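Local coordinates for protein Phenylalanine/tyrosine ammonia-lyase (Rhodosporidium toruloides, PDB 1Y2M) that catalyses the non-oxidative deamination of L-phenylalanine and L-tyrosine to trans-cinnamic acid and p-coumaric acid, working as a homotetramer, at residues B[592-595]-B[596-600]; B[634-637]-B[638-641]. All coordinates share one frame; numbering follows the deposited sequence.

Contact 1 of 2, residues B[592-595]-B[596-600]; sequences DLVP and RWHDA
Arg596 CB presses on the backbone one turn back, 3.1 Å from Asp592 O, in the first turn of helix 593-611. The amide of the same residue makes the first main-chain bond of the helix, Arg596 N to Asp592 O at 2.9 Å. The rest of the arginine then runs off as an extended chain. With CG opposite the backbone N (chi1 -169°), it leads away from the turn. There NE is hydrogen-bonded to Thr588 OG1 and NH2 to Leu585 O, so two bonds fix the guanidinium.

Pro595 lies in the same turn, where no helical carbonyl one turn back calls for an N-H, so a proline is readily accommodated. This fits with Asp592, the N-cap residue, making no capping bond through its carboxylate. The proline carbonyl is used normally: Asp599 N donates to Pro595 O at 2.9 Å. The Asp599 carboxylate leads away from Pro595 to a salt bridge with Arg584 of helix 570-587.

Leu593 reaches forward along the helix. Its CD1 lies in the plane of the Trp597 indole, at the ring edge, 3.4 Å from Trp597 CD1. Next to this pair, Val594 and His598 run side by side, with Val594 CG1 at 3.9 Å from His598 CD2. His598 ND1 is hydrogen-bonded to Lys626 NZ.

Asp592 OD2 binds Ser462 OG, and Asp460 OD1 accepts the bond from Leu593 N. Asp354 of the second subunit packs on Asp592 and Pro595. Trp597 is buried among three neighbouring helices, meeting Phe544 and Phe548 of helix 506-560, Leu585 of helix 570-587 and Ala633 of helix 619-646.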
loop_
_atom_site.group_PDB
_atom_site.type_symbol
_atom_site.label_atom_id
_atom_site.label_comp_id
_atom_site.label_asym_id
_atom_site.label_seq_id
_atom_site.Cartn_x
_atom_site.Cartn_y
_atom_site.Cartn_z
ATOM N N ASP B 592 -8.295 37.516 23.648
ATOM C CA ASP B 592 -8.607 38.786 23.058
ATOM C C ASP B 592 -7.728 39.881 23.710
ATOM O O ASP B 592 -7.187 39.707 24.821
ATOM C CB ASP B 592 -10.072 39.064 23.218
ATOM C CG ASP B 592 -10.944 38.335 22.172
ATOM O OD1 ASP B 592 -10.434 37.551 21.348
ATOM O OD2 ASP B 592 -12.175 38.550 22.198
ATOM N N LEU B 593 -7.560 40.982 22.986
ATOM C CA LEU B 593 -6.538 41.962 23.314
ATOM C C LEU B 593 -6.682 42.544 24.711
ATOM O O LEU B 593 -5.736 42.561 25.491
ATOM C CB LEU B 593 -6.525 43.059 22.263
ATOM C CG LEU B 593 -5.515 44.176 22.486
ATOM C CD1 LEU B 593 -4.132 43.641 22.319
ATOM C CD2 LEU B 593 -5.751 45.366 21.537
ATOM N N VAL B 594 -7.881 42.989 25.040
ATOM C CA VAL B 594 -8.089 43.644 26.319
ATOM C C VAL B 594 -7.846 42.681 27.499
ATOM O O VAL B 594 -7.025 42.974 28.365
ATOM C CB VAL B 594 -9.463 44.298 26.381
ATOM C CG1 VAL B 594 -9.779 44.822 27.809
ATOM C CG2 VAL B 594 -9.488 45.451 25.367
ATOM N N PRO B 595 -8.554 41.534 27.533
ATOM C CA PRO B 595 -8.219 40.653 28.680
ATOM C C PRO B 595 -6.778 40.127 28.684
ATOM O O PRO B 595 -6.266 39.849 29.770
ATOM C CB PRO B 595 -9.232 39.498 28.565
ATOM C CG PRO B 595 -9.619 39.470 27.112
ATOM C CD PRO B 595 -9.646 40.974 26.728
ATOM N N ARG B 596 -6.156 39.966 27.527
ATOM C CA ARG B 596 -4.776 39.532 27.447
ATOM C C ARG B 596 -3.873 40.440 28.246
ATOM O O ARG B 596 -3.033 39.993 29.006
ATOM C CB ARG B 596 -4.302 39.518 26.004
ATOM C CG ARG B 596 -2.960 38.810 25.888
ATOM C CD ARG B 596 -2.497 38.665 24.468
ATOM N NE ARG B 596 -1.330 37.786 24.373
ATOM C CZ ARG B 596 -0.683 37.588 23.239
ATOM N NH1 ARG B 596 -1.113 38.184 22.136
ATOM N NH2 ARG B 596 0.354 36.796 23.198
ATOM N N TRP B 597 -4.008 41.739 28.020
ATOM C CA TRP B 597 -3.096 42.692 28.678
ATOM C C TRP B 597 -3.387 42.859 30.164
ATOM O O TRP B 597 -2.477 43.045 30.951
ATOM C CB TRP B 597 -3.067 44.021 27.922
ATOM C CG TRP B 597 -2.197 43.841 26.693
ATOM C CD1 TRP B 597 -2.591 43.764 25.397
ATOM C CD2 TRP B 597 -0.793 43.623 26.710
ATOM N NE1 TRP B 597 -1.511 43.546 24.592
ATOM C CE2 TRP B 597 -0.386 43.463 25.370
ATOM C CE3 TRP B 597 0.170 43.543 27.731
ATOM C CZ2 TRP B 597 0.948 43.225 25.026
ATOM C CZ3 TRP B 597 1.501 43.334 27.382
ATOM C CH2 TRP B 597 1.871 43.180 26.030
ATOM N N HIS B 598 -4.652 42.796 30.559
ATOM C CA HIS B 598 -4.977 42.812 31.963
ATOM C C HIS B 598 -4.465 41.556 32.655
ATOM O O HIS B 598 -3.970 41.642 33.762
ATOM C CB HIS B 598 -6.468 43.064 32.174
ATOM C CG HIS B 598 -6.839 44.484 31.907
ATOM N ND1 HIS B 598 -6.590 45.502 32.805
ATOM C CD2 HIS B 598 -7.380 45.071 30.816
ATOM C CE1 HIS B 598 -6.961 46.653 32.282
ATOM N NE2 HIS B 598 -7.456 46.420 31.083
ATOM N N ASP B 599 -4.559 40.420 31.987
ATOM C CA ASP B 599 -3.975 39.190 32.526
ATOM C C ASP B 599 -2.441 39.284 32.727
ATOM O O ASP B 599 -1.884 38.979 33.804
ATOM C CB ASP B 599 -4.359 38.018 31.606
ATOM C CG ASP B 599 -3.583 36.753 31.933
ATOM O OD1 ASP B 599 -4.132 35.905 32.697
ATOM O OD2 ASP B 599 -2.411 36.653 31.516
ATOM N N ALA B 600 -1.764 39.764 31.707
ATOM C CA ALA B 600 -0.291 39.868 31.773
ATOM C C ALA B 600 0.191 40.754 32.913
ATOM O O ALA B 600 1.103 40.400 33.685
ATOM C CB ALA B 600 0.248 40.389 30.472
#

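Contact 2 of 2, residues B[634-637]-B[638-641]; sequences ISLT and RQVR
Thr637 and Arg641, one turn apart on helix 619-646, form a close-packed part of this contact. Thr637 CG2 stands 3.5 Å above the plane of the Arg641 guanidinium, over one face and offset toward its rim. The nearest atom of that group is NE, 3.5 Å from Thr637 CG2. The two side chains point the same way. The threonine methyl lies opposite the backbone N, and its hydroxyl lies opposite the carbonyl carbon (chi1 -63°). This places OG1 to bond back to Ala633 O, which holds the methyl in place over the arginine. Arg641 NH1 also has a long, weak ion pair with Glu459.

Leu636 is buried, and its CD1 comes to 3.9 Å from Val640 CG2, also buried. Under these pairs runs regular helix bonding, for example Val640 N to Leu636 O at 2.9 Å. Arg638 lies at the exposed margin, its guanidinium laid over buried Ile634. Ile634 CG2 meets one face of that group, 3.4 Å from Arg638 NH1.

Ser635 and Gln639 are on the solvent side. The Ser635 side chain comes no closer than 5.3 Å to 638-641, and its OG bonds back to Glu631 O. Gln639, though exposed, still touches Leu636. Its CG is held between its own backbone N and carbonyl carbon (chi1 73°), which brings Gln639 CG to 3.2 Å from Leu636 O. Farther out, the extended chain slants across the leucine, with Gln639 NE2 at 3.6 Å from Leu636 CD1.

No other protein chain of the assembly touches this part of the helix. On its inner side, Leu636 packs on Phe544, Gln547 and Phe548 of helix 506-560. Ile634 rests on Trp597 of helix 593-611.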
loop_
_atom_site.group_PDB
_atom_site.type_symbol
_atom_site.label_atom_id
_atom_site.label_comp_id
_atom_site.label_asym_id
_atom_site.label_seq_id
_atom_site.Cartn_x
_atom_site.Cartn_y
_atom_site.Cartn_z
ATOM N N ILE B 634 -2.539 48.009 25.340
ATOM C CA ILE B 634 -3.688 47.876 24.473
ATOM C C ILE B 634 -3.656 48.988 23.388
ATOM O O ILE B 634 -3.775 48.712 22.179
ATOM C CB ILE B 634 -4.983 47.933 25.296
ATOM C CG1 ILE B 634 -5.068 46.655 26.191
ATOM C CG2 ILE B 634 -6.215 48.038 24.365
ATOM C CD1 ILE B 634 -6.028 46.704 27.334
ATOM N N SER B 635 -3.461 50.231 23.810
ATOM C CA SER B 635 -3.349 51.336 22.850
ATOM C C SER B 635 -2.196 51.173 21.929
ATOM O O SER B 635 -2.330 51.403 20.734
ATOM C CB SER B 635 -3.198 52.691 23.548
ATOM O OG SER B 635 -4.233 52.817 24.491
ATOM N N LEU B 636 -1.036 50.822 22.455
ATOM C CA LEU B 636 0.120 50.673 21.586
ATOM C C LEU B 636 -0.093 49.565 20.524
ATOM O O LEU B 636 0.263 49.712 19.360
ATOM C CB LEU B 636 1.355 50.382 22.415
ATOM C CG LEU B 636 2.704 50.213 21.704
ATOM C CD1 LEU B 636 3.024 51.411 20.791
ATOM C CD2 LEU B 636 3.804 50.073 22.742
ATOM N N THR B 637 -0.682 48.446 20.938
ATOM C CA THR B 637 -0.977 47.371 20.010
ATOM C C THR B 637 -1.862 47.884 18.875
ATOM O O THR B 637 -1.591 47.628 17.704
ATOM C CB THR B 637 -1.688 46.209 20.735
ATOM O OG1 THR B 637 -0.815 45.664 21.710
ATOM C CG2 THR B 637 -2.060 45.122 19.758
ATOM N N ARG B 638 -2.907 48.616 19.227
ATOM C CA ARG B 638 -3.832 49.099 18.207
ATOM C C ARG B 638 -3.087 50.028 17.240
ATOM O O ARG B 638 -3.292 49.970 16.017
ATOM C CB ARG B 638 -5.027 49.790 18.856
ATOM C CG ARG B 638 -5.918 48.817 19.580
ATOM C CD ARG B 638 -7.252 49.417 19.959
ATOM N NE ARG B 638 -8.115 48.488 20.706
ATOM C CZ ARG B 638 -8.636 48.729 21.902
ATOM N NH1 ARG B 638 -8.426 49.887 22.523
ATOM N NH2 ARG B 638 -9.414 47.807 22.458
ATOM N N GLN B 639 -2.191 50.860 17.779
ATOM C CA GLN B 639 -1.483 51.834 16.928
ATOM C C GLN B 639 -0.485 51.166 15.996
ATOM O O GLN B 639 -0.426 51.485 14.799
ATOM C CB GLN B 639 -0.901 53.017 17.702
ATOM C CG GLN B 639 0.299 52.857 18.559
ATOM C CD GLN B 639 0.651 54.208 19.319
ATOM O OE1 GLN B 639 -0.241 54.920 19.806
ATOM N NE2 GLN B 639 1.938 54.528 19.406
ATOM N N VAL B 640 0.208 50.161 16.502
ATOM C CA VAL B 640 1.157 49.413 15.677
ATOM C C VAL B 640 0.434 48.629 14.564
ATOM O O VAL B 640 0.882 48.598 13.410
ATOM C CB VAL B 640 2.009 48.467 16.535
ATOM C CG1 VAL B 640 2.875 47.590 15.693
ATOM C CG2 VAL B 640 2.867 49.299 17.505
ATOM N N ARG B 641 -0.696 48.029 14.913
ATOM C CA ARG B 641 -1.509 47.393 13.905
ATOM C C ARG B 641 -1.976 48.399 12.848
ATOM O O ARG B 641 -1.868 48.136 11.652
ATOM C CB ARG B 641 -2.723 46.774 14.522
ATOM C CG ARG B 641 -2.367 45.537 15.263
ATOM C CD ARG B 641 -3.554 45.124 16.144
ATOM N NE ARG B 641 -3.418 43.808 16.759
ATOM C CZ ARG B 641 -4.334 43.312 17.591
ATOM N NH1 ARG B 641 -5.414 44.003 17.892
ATOM N NH2 ARG B 641 -4.194 42.096 18.060
#

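Overall arrangement
Contact 1 comes first along the chain, at the start of helix 593-611. Contact 2 follows on helix 619-646, the next helix in sequence. Their centres are 13 Å apart, and the two helices pack directly on each other. Leu593 CD1 meets Thr637 CG2 at 3.6 Å, and Val594 CG2 meets Arg638 NH2 at 3.7 Å. Both contacts also pack on Phe544 and Phe548 of helix 506-560, so helices 593-611, 619-646 and 506-560 meet in a largely apolar cluster. Contact 1 reaches a second subunit, whereas contact 2 does not. Both lie far from the chain centre and away from the annotated sites, in an outlying helical region of this mostly helical lyase.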